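Local coordinates for protein fructokinase (Xylella fastidiosa Temecula1, PDB 3LJS) that probably phosphorylates fructose at the expense of ATP, as a dimeric sugar kinase of the PfkB (ribokinase) family, at residues A91-A96 with F105-P110; L18-V23 with A30-A35; L115-E120 with A146-E151. All blocks are in the same frame, centred on the assembly; numbering follows the deposited sequence.

Contact 1 (A91-A96 with F105-P110); sequences ALAFVA and FSFYRP
F94 and Y108 meet obliquely on one face of an antiparallel hairpin, ring against ring: CE2 of F94 lies 3.7 Å from CE2 of Y108, and the planes are turned 68° apart, neither stacked nor edge-to-face. The two residues are not direct partners in the ladder; the rings lean together on a diagonal, past the S106 that pairs with F94. With nearly the same first torsion (chi1 -78° for F94, -82° for Y108) the two side chains leave this face together, and their rings meet at the CE2 corners. The carbonyl oxygen of S106 sits in the plane of the F94 ring at its edge, 3.4 Å from CB of F94, and the same oxygen accepts the F94 N-H, 2.9 Å between N and O. S106 N returns a bond to F94 O at 3.0 Å.

The other face carries A93, V95, F105 and F107. V95 and F105 run alongside one another, and CG2 of V95 touches CE1 of F105 at 3.5 Å. Two residues along the strands, the methyl of A93 packs obliquely against the F107 ring, CB of A93 to CE1 of F107 3.5 Å. Beyond the ladder, the extended R109 chain passes CB of A91 with its CD at 3.9 Å, while its guanidinium makes a salt bridge with D114.

Strand 92-97 is flanked by 103-108 and by 14-19 in the small sheet that corresponds to the lid of PfkB-family kinases. The F94 and Y108 face meets the second subunit: the Y108 hydroxyl hydrogen-bonds to O of T90 of the second subunit, and F94 packs edge-to-face on F64 of that subunit. F107 touches M172 and L173, close to the ATP-binding R170.

Contact 2 (L18-V23 with A30-A35); sequences LAQPLV and AFLQCA
The F31 ring meets A19, its non-hydrogen-bonded partner across the ladder, obliquely: CE1 of F31 comes to 3.3 Å from CB of A19, and CD1 of F31 to 3.5 Å from CA of A19, a close fit of the CD1-CE1 bond against the methyl and CA of A19. An edge-to-face pairing with F94 engages the same ring.

The opposite face of the ladder carries L18, L32 and C34, with the Q20 side chain beside them. CD2 of L32 is set against the amide end of Q20, 3.3 Å from CD of Q20, and the two side chains cross at about a right angle; the Q20 chain is bent at chi2 (-45°), which lays its amide end across L32. CD2 of L18 reaches SG of C34 at 3.7 Å.

L18 and L32 exchange two backbone bonds, and Q20 N adds a third to A30 O at 2.9 Å, extending the pairing one residue beyond the end of strand 14-19.

Strand 30-36 is the outermost strand of this small sheet within the chain. A30, F31 and L32 pair antiparallel with a strand of the second subunit, carrying the sheet across the dimer interface, while Q33 and A35 rest on helix 63-75.

Contact 3 (L115-E120 with A146-E151); sequences LLFRVE and AEVTFE
V148 sets CG1 anti to its own backbone nitrogen (chi1 170°), which spreads its two methyls along the loop 115-120: CG1 goes to the F117 ring, and CG2 to the backbone from F117 to V119. F117 also has CG opposite N (chi1 -170°), and this presents its CD2 edge, so that CG1 of V148 lies near the ring plane, 3.7 Å from CD2 of F117. The two side chains cross at about a right angle. CG2 of V148 is 3.5 Å from O of F117 and 3.7 Å from CA of R118, a methyl seated against the main chain as well as against side chains.

R118 bends at chi2, which turns its guanidinium back onto its own segment. NH1 of R118 bonds to O of L115 at 2.9 Å and to O of F117 at 2.8 Å, so one nitrogen ties two carbonyls together. The second of these acceptors is the oxygen that CG2 of V148 touches, and the donor stands 52° out of its carbonyl plane.

Three residues, nearly one helical turn, later, CG of E151 passes across V119, 3.9 Å from CG2 of V119. Only the aliphatic part of E151 takes part; its carboxylate forms salt bridges with R154 and R155. No hydrogen bond joins the two segments; the contact is van der Waals, of methyls and methylenes against a ring edge and main chain.

The loop leads from strand 103-108 to helix 124-129. It lies over helix 143-158, with F117 packed on V56 of strand 53-60 and edge-to-face on F10 of strand 6-10, two neighbours in the large central sheet.

Overall arrangement
From the N terminus the three contacts follow in series, none nested in or crossing another. Contact 2 closes first, a hairpin whose loop joins strands 14-19 and 30-36. Contact 1 then closes the hairpin of strands 92-97 and 103-108. Strands 14-19 and 92-97 lie next to each other and parallel, so the two hairpins form one small four-stranded sheet, and both touch the second subunit. Contact 3 closes a longer loop through helix 124-129 and strand 130-136, tying the chain that leaves the sheet to helix 143-158 of the main domain. R109 and P110 touch L115, linking contact 1 to contact 3; contacts 2 and 3 stay about 15 Å apart at their nearest atoms.

Contact 1 (A91-A96 with F105-P110)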
ATOM      1  N   ALA B  91       4.559  -6.087  -0.857  1.00 20.45           N
ATOM      2  CA  ALA B  91       4.353  -5.120  -1.924  1.00 19.65           C
ATOM      3  C   ALA B  91       2.938  -5.200  -2.484  1.00 22.03           C
ATOM      4  O   ALA B  91       2.322  -6.274  -2.515  1.00 21.90           O
ATOM      5  CB  ALA B  91       5.362  -5.356  -3.044  1.00 17.57           C
ATOM      6  N   LEU B  92       2.435  -4.057  -2.940  1.00 21.74           N
ATOM      7  CA  LEU B  92       1.105  -3.974  -3.523  1.00 23.51           C
ATOM      8  C   LEU B  92       1.215  -3.360  -4.908  1.00 24.64           C
ATOM      9  O   LEU B  92       1.989  -2.426  -5.127  1.00 24.30           O
ATOM     10  CB  LEU B  92       0.178  -3.097  -2.669  1.00 24.13           C
ATOM     11  CG  LEU B  92      -0.061  -3.467  -1.207  1.00 23.79           C
ATOM     12  CD1 LEU B  92      -0.945  -2.389  -0.566  1.00 23.59           C
ATOM     13  CD2 LEU B  92      -0.718  -4.839  -1.105  1.00 22.97           C
ATOM     14  N   ALA B  93       0.440  -3.895  -5.841  1.00 23.90           N
ATOM     15  CA  ALA B  93       0.418  -3.392  -7.203  1.00 26.01           C
ATOM     16  C   ALA B  93      -1.034  -3.065  -7.521  1.00 27.40           C
ATOM     17  O   ALA B  93      -1.844  -3.962  -7.758  1.00 27.55           O
ATOM     18  CB  ALA B  93       0.947  -4.450  -8.171  1.00 25.36           C
ATOM     19  N   PHE B  94      -1.370  -1.780  -7.494  1.00 29.08           N
ATOM     20  CA  PHE B  94      -2.730  -1.352  -7.785  1.00 29.34           C
ATOM     21  C   PHE B  94      -2.912  -1.226  -9.291  1.00 31.40           C
ATOM     22  O   PHE B  94      -2.111  -0.585  -9.972  1.00 31.56           O
ATOM     23  CB  PHE B  94      -3.020  -0.017  -7.093  1.00 27.98           C
ATOM     24  CG  PHE B  94      -3.312  -0.151  -5.627  1.00 27.38           C
ATOM     25  CD1 PHE B  94      -4.600  -0.433  -5.188  1.00 25.86           C
ATOM     26  CD2 PHE B  94      -2.294  -0.032  -4.686  1.00 26.96           C
ATOM     27  CE1 PHE B  94      -4.878  -0.598  -3.837  1.00 25.79           C
ATOM     28  CE2 PHE B  94      -2.554  -0.196  -3.331  1.00 27.37           C
ATOM     29  CZ  PHE B  94      -3.855  -0.482  -2.902  1.00 28.71           C
ATOM     30  N   VAL B  95      -3.962  -1.858  -9.809  1.00 32.07           N
ATOM     31  CA  VAL B  95      -4.247  -1.825 -11.236  1.00 32.73           C
ATOM     32  C   VAL B  95      -5.603  -1.164 -11.477  1.00 34.48           C
ATOM     33  O   VAL B  95      -6.613  -1.558 -10.886  1.00 32.40           O
ATOM     34  CB  VAL B  95      -4.277  -3.256 -11.832  1.00 32.91           C
ATOM     35  CG1 VAL B  95      -4.484  -3.190 -13.336  1.00 32.51           C
ATOM     36  CG2 VAL B  95      -2.982  -3.987 -11.506  1.00 33.12           C
ATOM     37  N   ALA B  96      -5.621  -0.154 -12.340  1.00 36.62           N
ATOM     38  CA  ALA B  96      -6.858   0.552 -12.649  1.00 40.74           C
ATOM     39  C   ALA B  96      -6.804   1.171 -14.037  1.00 43.72           C
ATOM     40  O   ALA B  96      -6.098   0.684 -14.921  1.00 43.41           O
ATOM     41  CB  ALA B  96      -7.110   1.634 -11.609  1.00 40.32           C
ATOM     42  N   PHE B 105      -0.983   1.821 -13.313  1.00 51.37           N
ATOM     43  CA  PHE B 105      -0.288   1.066 -12.274  1.00 48.58           C
ATOM     44  C   PHE B 105       0.270   1.954 -11.159  1.00 46.40           C
ATOM     45  O   PHE B 105       0.907   2.971 -11.423  1.00 46.68           O
ATOM     46  CB  PHE B 105       0.861   0.268 -12.893  1.00 49.84           C
ATOM     47  CG  PHE B 105       0.413  -0.897 -13.722  1.00 50.96           C
ATOM     48  CD1 PHE B 105      -0.151  -2.017 -13.119  1.00 51.67           C
ATOM     49  CD2 PHE B 105       0.550  -0.879 -15.105  1.00 51.29           C
ATOM     50  CE1 PHE B 105      -0.570  -3.104 -13.882  1.00 51.52           C
ATOM     51  CE2 PHE B 105       0.133  -1.960 -15.877  1.00 51.09           C
ATOM     52  CZ  PHE B 105      -0.428  -3.074 -15.263  1.00 51.25           C
ATOM     53  N   SER B 106       0.021   1.559  -9.915  1.00 42.55           N
ATOM     54  CA  SER B 106       0.510   2.289  -8.752  1.00 38.87           C
ATOM     55  C   SER B 106       1.104   1.272  -7.782  1.00 35.87           C
ATOM     56  O   SER B 106       0.377   0.534  -7.112  1.00 34.98           O
ATOM     57  CB  SER B 106      -0.628   3.056  -8.076  1.00 41.17           C
ATOM     58  OG  SER B 106      -0.158   3.740  -6.924  1.00 42.40           O
ATOM     59  N   PHE B 107       2.429   1.239  -7.709  1.00 30.43           N
ATOM     60  CA  PHE B 107       3.122   0.290  -6.849  1.00 27.77           C
ATOM     61  C   PHE B 107       3.545   0.823  -5.488  1.00 27.01           C
ATOM     62  O   PHE B 107       3.992   1.964  -5.364  1.00 27.20           O
ATOM     63  CB  PHE B 107       4.385  -0.221  -7.548  1.00 28.45           C
ATOM     64  CG  PHE B 107       4.127  -0.960  -8.825  1.00 28.00           C
ATOM     65  CD1 PHE B 107       3.725  -2.290  -8.805  1.00 29.49           C
ATOM     66  CD2 PHE B 107       4.303  -0.331 -10.053  1.00 30.35           C
ATOM     67  CE1 PHE B 107       3.502  -2.989  -9.992  1.00 30.84           C
ATOM     68  CE2 PHE B 107       4.084  -1.017 -11.246  1.00 31.82           C
ATOM     69  CZ  PHE B 107       3.682  -2.352 -11.213  1.00 30.81           C
ATOM     70  N   TYR B 108       3.398  -0.017  -4.470  1.00 24.06           N
ATOM     71  CA  TYR B 108       3.852   0.320  -3.133  1.00 24.35           C
ATOM     72  C   TYR B 108       5.056  -0.605  -2.991  1.00 25.85           C
ATOM     73  O   TYR B 108       4.979  -1.663  -2.350  1.00 20.72           O
ATOM     74  CB  TYR B 108       2.770   0.018  -2.083  1.00 23.71           C
ATOM     75  CG  TYR B 108       1.747   1.132  -1.984  1.00 22.59           C
ATOM     76  CD1 TYR B 108       1.752   2.019  -0.904  1.00 22.50           C
ATOM     77  CD2 TYR B 108       0.849   1.369  -3.027  1.00 22.46           C
ATOM     78  CE1 TYR B 108       0.890   3.122  -0.873  1.00 22.12           C
ATOM     79  CE2 TYR B 108      -0.013   2.469  -3.007  1.00 22.86           C
ATOM     80  CZ  TYR B 108       0.020   3.343  -1.930  1.00 22.15           C
ATOM     81  OH  TYR B 108      -0.781   4.460  -1.940  1.00 21.40           O
ATOM     82  N   ARG B 109       6.167  -0.216  -3.621  1.00 28.65           N
ATOM     83  CA  ARG B 109       7.354  -1.053  -3.574  1.00 35.41           C
ATOM     84  C   ARG B 109       8.766  -0.457  -3.530  1.00 41.73           C
ATOM     85  O   ARG B 109       9.735  -1.211  -3.584  1.00 48.18           O
ATOM     86  CB  ARG B 109       7.288  -2.092  -4.701  1.00 30.76           C
ATOM     87  CG  ARG B 109       8.389  -3.148  -4.638  1.00 29.05           C
ATOM     88  CD  ARG B 109       8.101  -4.278  -5.594  1.00 27.07           C
ATOM     89  NE  ARG B 109       9.083  -5.350  -5.516  1.00 25.54           N
ATOM     90  CZ  ARG B 109      10.225  -5.379  -6.195  1.00 26.74           C
ATOM     91  NH1 ARG B 109      10.551  -4.384  -7.010  1.00 23.17           N
ATOM     92  NH2 ARG B 109      11.026  -6.432  -6.089  1.00 26.44           N
ATOM     93  N   PRO B 110       8.933   0.878  -3.477  1.00 46.59           N
ATOM     94  CA  PRO B 110      10.370   1.173  -3.416  1.00 45.61           C
ATOM     95  C   PRO B 110      10.845   0.295  -2.249  1.00 42.88           C
ATOM     96  O   PRO B 110      11.900  -0.333  -2.331  1.00 44.87           O
ATOM     97  CB  PRO B 110      10.404   2.667  -3.109  1.00 49.56           C
ATOM     98  CG  PRO B 110       9.185   3.173  -3.849  1.00 49.89           C
ATOM     99  CD  PRO B 110       8.128   2.116  -3.535  1.00 49.10           C
TER

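Contact 2 (L18-V23 with A30-A35)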
ATOM      1  N   LEU B  18      -6.895  -5.099  -7.788  1.00 27.12           N
ATOM      2  CA  LEU B  18      -7.668  -4.752  -8.976  1.00 28.37           C
ATOM      3  C   LEU B  18      -8.809  -3.775  -8.733  1.00 28.05           C
ATOM      4  O   LEU B  18      -9.823  -4.125  -8.136  1.00 27.32           O
ATOM      5  CB  LEU B  18      -8.218  -6.036  -9.609  1.00 28.94           C
ATOM      6  CG  LEU B  18      -7.269  -6.926 -10.423  1.00 31.78           C
ATOM      7  CD1 LEU B  18      -5.904  -7.019  -9.780  1.00 29.77           C
ATOM      8  CD2 LEU B  18      -7.895  -8.307 -10.574  1.00 31.16           C
ATOM      9  N   ALA B  19      -8.641  -2.548  -9.213  1.00 30.51           N
ATOM     10  CA  ALA B  19      -9.662  -1.521  -9.048  1.00 33.46           C
ATOM     11  C   ALA B  19     -10.881  -1.872  -9.888  1.00 34.43           C
ATOM     12  O   ALA B  19     -10.760  -2.117 -11.088  1.00 35.54           O
ATOM     13  CB  ALA B  19      -9.114  -0.161  -9.472  1.00 33.37           C
ATOM     14  N   GLN B  20     -12.047  -1.900  -9.252  1.00 35.98           N
ATOM     15  CA  GLN B  20     -13.288  -2.209  -9.950  1.00 39.51           C
ATOM     16  C   GLN B  20     -13.969  -0.921 -10.392  1.00 42.68           C
ATOM     17  O   GLN B  20     -13.821   0.123  -9.755  1.00 42.14           O
ATOM     18  CB  GLN B  20     -14.239  -2.995  -9.045  1.00 39.32           C
ATOM     19  CG  GLN B  20     -13.711  -4.345  -8.602  1.00 39.29           C
ATOM     20  CD  GLN B  20     -13.089  -5.121  -9.741  1.00 40.26           C
ATOM     21  OE1 GLN B  20     -11.908  -4.953 -10.048  1.00 40.07           O
ATOM     22  NE2 GLN B  20     -13.885  -5.967 -10.387  1.00 41.05           N
ATOM     23  N   PRO B  21     -14.731  -0.980 -11.494  1.00 45.54           N
ATOM     24  CA  PRO B  21     -15.430   0.204 -12.002  1.00 46.87           C
ATOM     25  C   PRO B  21     -16.414   0.742 -10.971  1.00 48.19           C
ATOM     26  O   PRO B  21     -16.910  -0.003 -10.124  1.00 46.28           O
ATOM     27  CB  PRO B  21     -16.139  -0.323 -13.247  1.00 47.42           C
ATOM     28  CG  PRO B  21     -15.255  -1.457 -13.692  1.00 47.83           C
ATOM     29  CD  PRO B  21     -14.943  -2.133 -12.383  1.00 46.54           C
ATOM     30  N   LEU B  22     -16.692   2.037 -11.043  1.00 51.21           N
ATOM     31  CA  LEU B  22     -17.627   2.651 -10.112  1.00 54.97           C
ATOM     32  C   LEU B  22     -18.994   2.024 -10.357  1.00 57.35           C
ATOM     33  O   LEU B  22     -19.442   1.914 -11.500  1.00 57.42           O
ATOM     34  CB  LEU B  22     -17.666   4.165 -10.333  1.00 55.74           C
ATOM     35  CG  LEU B  22     -17.560   5.020  -9.065  1.00 57.25           C
ATOM     36  CD1 LEU B  22     -16.565   4.401  -8.087  1.00 57.25           C
ATOM     37  CD2 LEU B  22     -17.131   6.429  -9.447  1.00 57.66           C
ATOM     38  N   VAL B  23     -19.648   1.601  -9.281  1.00 60.07           N
ATOM     39  CA  VAL B  23     -20.943   0.950  -9.399  1.00 62.53           C
ATOM     40  C   VAL B  23     -22.147   1.885  -9.317  1.00 64.88           C
ATOM     41  O   VAL B  23     -22.893   2.024 -10.287  1.00 65.55           O
ATOM     42  CB  VAL B  23     -21.108  -0.144  -8.321  1.00 62.65           C
ATOM     43  CG1 VAL B  23     -22.301  -1.030  -8.656  1.00 62.84           C
ATOM     44  CG2 VAL B  23     -19.835  -0.970  -8.218  1.00 62.27           C
ATOM     45  N   ALA B  30     -14.381  -0.414  -5.035  1.00 35.89           N
ATOM     46  CA  ALA B  30     -13.840  -1.647  -4.483  1.00 33.42           C
ATOM     47  C   ALA B  30     -12.588  -2.106  -5.218  1.00 31.67           C
ATOM     48  O   ALA B  30     -12.430  -1.878  -6.415  1.00 31.52           O
ATOM     49  CB  ALA B  30     -14.891  -2.744  -4.528  1.00 34.04           C
ATOM     50  N   PHE B  31     -11.700  -2.757  -4.479  1.00 30.81           N
ATOM     51  CA  PHE B  31     -10.458  -3.279  -5.028  1.00 29.90           C
ATOM     52  C   PHE B  31     -10.427  -4.759  -4.677  1.00 29.36           C
ATOM     53  O   PHE B  31     -10.671  -5.127  -3.529  1.00 28.62           O
ATOM     54  CB  PHE B  31      -9.257  -2.564  -4.398  1.00 29.04           C
ATOM     55  CG  PHE B  31      -9.088  -1.141  -4.860  1.00 29.79           C
ATOM     56  CD1 PHE B  31      -8.248  -0.836  -5.926  1.00 28.95           C
ATOM     57  CD2 PHE B  31      -9.788  -0.110  -4.247  1.00 29.35           C
ATOM     58  CE1 PHE B  31      -8.106   0.479  -6.379  1.00 28.96           C
ATOM     59  CE2 PHE B  31      -9.655   1.206  -4.694  1.00 29.81           C
ATOM     60  CZ  PHE B  31      -8.812   1.499  -5.762  1.00 26.35           C
ATOM     61  N   LEU B  32     -10.141  -5.601  -5.665  1.00 28.56           N
ATOM     62  CA  LEU B  32     -10.088  -7.042  -5.450  1.00 28.96           C
ATOM     63  C   LEU B  32      -8.660  -7.541  -5.243  1.00 28.23           C
ATOM     64  O   LEU B  32      -7.750  -7.190  -5.990  1.00 28.12           O
ATOM     65  CB  LEU B  32     -10.732  -7.769  -6.636  1.00 30.18           C
ATOM     66  CG  LEU B  32     -12.254  -7.978  -6.619  1.00 33.19           C
ATOM     67  CD1 LEU B  32     -12.950  -6.918  -5.787  1.00 33.03           C
ATOM     68  CD2 LEU B  32     -12.764  -7.981  -8.055  1.00 33.97           C
ATOM     69  N   GLN B  33      -8.487  -8.371  -4.224  1.00 28.57           N
ATOM     70  CA  GLN B  33      -7.191  -8.935  -3.867  1.00 30.11           C
ATOM     71  C   GLN B  33      -6.842 -10.179  -4.684  1.00 29.03           C
ATOM     72  O   GLN B  33      -7.575 -11.168  -4.660  1.00 29.59           O
ATOM     73  CB  GLN B  33      -7.199  -9.293  -2.384  1.00 30.43           C
ATOM     74  CG  GLN B  33      -5.961 -10.008  -1.892  1.00 34.20           C
ATOM     75  CD  GLN B  33      -6.156 -10.582  -0.504  1.00 35.52           C
ATOM     76  OE1 GLN B  33      -6.978 -11.477  -0.304  1.00 38.84           O
ATOM     77  NE2 GLN B  33      -5.411 -10.066   0.462  1.00 36.44           N
ATOM     78  N   CYS B  34      -5.721 -10.123  -5.399  1.00 27.70           N
ATOM     79  CA  CYS B  34      -5.256 -11.245  -6.212  1.00 27.17           C
ATOM     80  C   CYS B  34      -3.767 -11.510  -6.003  1.00 25.41           C
ATOM     81  O   CYS B  34      -2.964 -10.579  -5.956  1.00 24.05           O
ATOM     82  CB  CYS B  34      -5.501 -10.970  -7.698  1.00 27.81           C
ATOM     83  SG  CYS B  34      -7.237 -10.978  -8.166  1.00 37.69           S
ATOM     84  N   ALA B  35      -3.407 -12.785  -5.877  1.00 23.32           N
ATOM     85  CA  ALA B  35      -2.011 -13.169  -5.700  1.00 22.15           C
ATOM     86  C   ALA B  35      -1.271 -12.873  -7.001  1.00 21.48           C
ATOM     87  O   ALA B  35      -1.781 -13.145  -8.088  1.00 20.69           O
ATOM     88  CB  ALA B  35      -1.913 -14.656  -5.359  1.00 22.96           C
TER

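Contact 3 (L115-E120 with A146-E151)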
ATOM      1  N   LEU B 115      12.015  -7.409  -1.246  1.00 22.46           N
ATOM      2  CA  LEU B 115      13.306  -6.769  -1.511  1.00 23.00           C
ATOM      3  C   LEU B 115      14.358  -7.059  -0.437  1.00 22.47           C
ATOM      4  O   LEU B 115      15.540  -6.782  -0.633  1.00 21.73           O
ATOM      5  CB  LEU B 115      13.135  -5.249  -1.597  1.00 24.43           C
ATOM      6  CG  LEU B 115      12.905  -4.505  -2.916  1.00 28.36           C
ATOM      7  CD1 LEU B 115      12.974  -5.436  -4.099  1.00 28.13           C
ATOM      8  CD2 LEU B 115      11.574  -3.794  -2.845  1.00 26.05           C
ATOM      9  N   LEU B 116      13.930  -7.618   0.690  1.00 22.17           N
ATOM     10  CA  LEU B 116      14.843  -7.883   1.799  1.00 22.46           C
ATOM     11  C   LEU B 116      15.440  -9.285   1.863  1.00 22.52           C
ATOM     12  O   LEU B 116      16.145  -9.620   2.816  1.00 20.56           O
ATOM     13  CB  LEU B 116      14.142  -7.550   3.121  1.00 22.69           C
ATOM     14  CG  LEU B 116      14.271  -6.128   3.694  1.00 28.21           C
ATOM     15  CD1 LEU B 116      14.619  -5.117   2.629  1.00 29.38           C
ATOM     16  CD2 LEU B 116      12.971  -5.766   4.391  1.00 27.82           C
ATOM     17  N   PHE B 117      15.160 -10.107   0.859  1.00 22.33           N
ATOM     18  CA  PHE B 117      15.718 -11.455   0.826  1.00 21.37           C
ATOM     19  C   PHE B 117      17.228 -11.289   0.626  1.00 20.22           C
ATOM     20  O   PHE B 117      17.661 -10.513  -0.220  1.00 20.10           O
ATOM     21  CB  PHE B 117      15.128 -12.246  -0.348  1.00 20.07           C
ATOM     22  CG  PHE B 117      15.460 -13.715  -0.323  1.00 20.98           C
ATOM     23  CD1 PHE B 117      14.517 -14.647   0.108  1.00 19.98           C
ATOM     24  CD2 PHE B 117      16.711 -14.171  -0.734  1.00 20.19           C
ATOM     25  CE1 PHE B 117      14.814 -16.014   0.126  1.00 20.36           C
ATOM     26  CE2 PHE B 117      17.019 -15.535  -0.718  1.00 20.44           C
ATOM     27  CZ  PHE B 117      16.067 -16.458  -0.288  1.00 19.60           C
ATOM     28  N   ARG B 118      18.027 -12.001   1.411  1.00 21.65           N
ATOM     29  CA  ARG B 118      19.480 -11.908   1.282  1.00 22.57           C
ATOM     30  C   ARG B 118      20.068 -13.292   1.043  1.00 22.46           C
ATOM     31  O   ARG B 118      19.406 -14.301   1.286  1.00 22.57           O
ATOM     32  CB  ARG B 118      20.094 -11.263   2.537  1.00 25.23           C
ATOM     33  CG  ARG B 118      19.759  -9.768   2.684  1.00 26.56           C
ATOM     34  CD  ARG B 118      20.319  -8.945   1.515  1.00 29.92           C
ATOM     35  NE  ARG B 118      19.893  -7.544   1.555  1.00 31.51           N
ATOM     36  CZ  ARG B 118      18.865  -7.039   0.876  1.00 34.08           C
ATOM     37  NH1 ARG B 118      18.131  -7.809   0.072  1.00 28.88           N
ATOM     38  NH2 ARG B 118      18.554  -5.755   1.015  1.00 33.85           N
ATOM     39  N   VAL B 119      21.308 -13.338   0.566  1.00 22.48           N
ATOM     40  CA  VAL B 119      21.956 -14.611   0.264  1.00 24.14           C
ATOM     41  C   VAL B 119      21.878 -15.619   1.404  1.00 24.66           C
ATOM     42  O   VAL B 119      21.753 -16.821   1.166  1.00 24.28           O
ATOM     43  CB  VAL B 119      23.430 -14.397  -0.146  1.00 24.28           C
ATOM     44  CG1 VAL B 119      24.117 -15.741  -0.344  1.00 27.90           C
ATOM     45  CG2 VAL B 119      23.484 -13.593  -1.442  1.00 25.10           C
ATOM     46  N   GLU B 120      21.937 -15.128   2.639  1.00 25.27           N
ATOM     47  CA  GLU B 120      21.863 -15.989   3.818  1.00 28.10           C
ATOM     48  C   GLU B 120      20.524 -16.729   3.906  1.00 27.37           C
ATOM     49  O   GLU B 120      20.408 -17.726   4.621  1.00 26.53           O
ATOM     50  CB  GLU B 120      22.052 -15.148   5.083  1.00 33.00           C
ATOM     51  CG  GLU B 120      20.888 -14.200   5.346  1.00 38.80           C
ATOM     52  CD  GLU B 120      21.238 -13.071   6.297  1.00 43.41           C
ATOM     53  OE1 GLU B 120      22.142 -12.276   5.966  1.00 46.63           O
ATOM     54  OE2 GLU B 120      20.604 -12.975   7.368  1.00 45.68           O
ATOM     55  N   ALA B 146      19.538  -7.272  -6.374  1.00 20.21           N
ATOM     56  CA  ALA B 146      20.109  -7.692  -7.651  1.00 20.82           C
ATOM     57  C   ALA B 146      21.264  -8.668  -7.433  1.00 21.68           C
ATOM     58  O   ALA B 146      21.355  -9.697  -8.106  1.00 21.02           O
ATOM     59  CB  ALA B 146      20.597  -6.479  -8.435  1.00 19.21           C
ATOM     60  N   GLU B 147      22.150  -8.343  -6.495  1.00 22.08           N
ATOM     61  CA  GLU B 147      23.290  -9.202  -6.203  1.00 22.18           C
ATOM     62  C   GLU B 147      22.812 -10.556  -5.690  1.00 21.80           C
ATOM     63  O   GLU B 147      23.408 -11.588  -5.995  1.00 21.73           O
ATOM     64  CB  GLU B 147      24.214  -8.547  -5.168  1.00 23.84           C
ATOM     65  CG  GLU B 147      25.295  -9.489  -4.632  1.00 25.54           C
ATOM     66  CD  GLU B 147      26.243 -10.005  -5.710  1.00 28.08           C
ATOM     67  OE1 GLU B 147      26.955 -10.998  -5.442  1.00 29.46           O
ATOM     68  OE2 GLU B 147      26.290  -9.420  -6.816  1.00 27.29           O
ATOM     69  N   VAL B 148      21.739 -10.548  -4.906  1.00 20.64           N
ATOM     70  CA  VAL B 148      21.171 -11.788  -4.380  1.00 19.23           C
ATOM     71  C   VAL B 148      20.662 -12.643  -5.552  1.00 20.10           C
ATOM     72  O   VAL B 148      20.859 -13.863  -5.582  1.00 20.05           O
ATOM     73  CB  VAL B 148      20.002 -11.491  -3.405  1.00 20.68           C
ATOM     74  CG1 VAL B 148      19.257 -12.772  -3.066  1.00 20.33           C
ATOM     75  CG2 VAL B 148      20.545 -10.844  -2.120  1.00 20.04           C
ATOM     76  N   THR B 149      20.024 -11.996  -6.526  1.00 17.58           N
ATOM     77  CA  THR B 149      19.507 -12.714  -7.686  1.00 17.88           C
ATOM     78  C   THR B 149      20.674 -13.300  -8.500  1.00 19.16           C
ATOM     79  O   THR B 149      20.630 -14.463  -8.907  1.00 20.29           O
ATOM     80  CB  THR B 149      18.642 -11.787  -8.596  1.00 19.45           C
ATOM     81  OG1 THR B 149      17.596 -11.186  -7.817  1.00 19.33           O
ATOM     82  CG2 THR B 149      17.997 -12.587  -9.731  1.00 17.30           C
ATOM     83  N   PHE B 150      21.726 -12.514  -8.716  1.00 18.47           N
ATOM     84  CA  PHE B 150      22.867 -13.006  -9.479  1.00 18.99           C
ATOM     85  C   PHE B 150      23.510 -14.197  -8.770  1.00 19.76           C
ATOM     86  O   PHE B 150      23.847 -15.193  -9.408  1.00 20.50           O
ATOM     87  CB  PHE B 150      23.912 -11.904  -9.686  1.00 19.60           C
ATOM     88  CG  PHE B 150      23.387 -10.682 -10.398  1.00 19.71           C
ATOM     89  CD1 PHE B 150      22.507 -10.802 -11.472  1.00 18.89           C
ATOM     90  CD2 PHE B 150      23.809  -9.410 -10.019  1.00 21.15           C
ATOM     91  CE1 PHE B 150      22.054  -9.672 -12.163  1.00 18.20           C
ATOM     92  CE2 PHE B 150      23.364  -8.270 -10.703  1.00 20.69           C
ATOM     93  CZ  PHE B 150      22.487  -8.403 -11.775  1.00 19.31           C
ATOM     94  N   GLU B 151      23.665 -14.095  -7.450  1.00 19.99           N
ATOM     95  CA  GLU B 151      24.265 -15.168  -6.664  1.00 19.82           C
ATOM     96  C   GLU B 151      23.413 -16.428  -6.759  1.00 20.48           C
ATOM     97  O   GLU B 151      23.938 -17.540  -6.831  1.00 18.94           O
ATOM     98  CB  GLU B 151      24.414 -14.737  -5.199  1.00 21.00           C
ATOM     99  CG  GLU B 151      25.088 -15.758  -4.284  1.00 20.47           C
ATOM    100  CD  GLU B 151      26.470 -16.211  -4.774  1.00 26.08           C
ATOM    101  OE1 GLU B 151      27.144 -15.448  -5.500  1.00 24.81           O
ATOM    102  OE2 GLU B 151      26.890 -17.334  -4.414  1.00 24.10           O
TER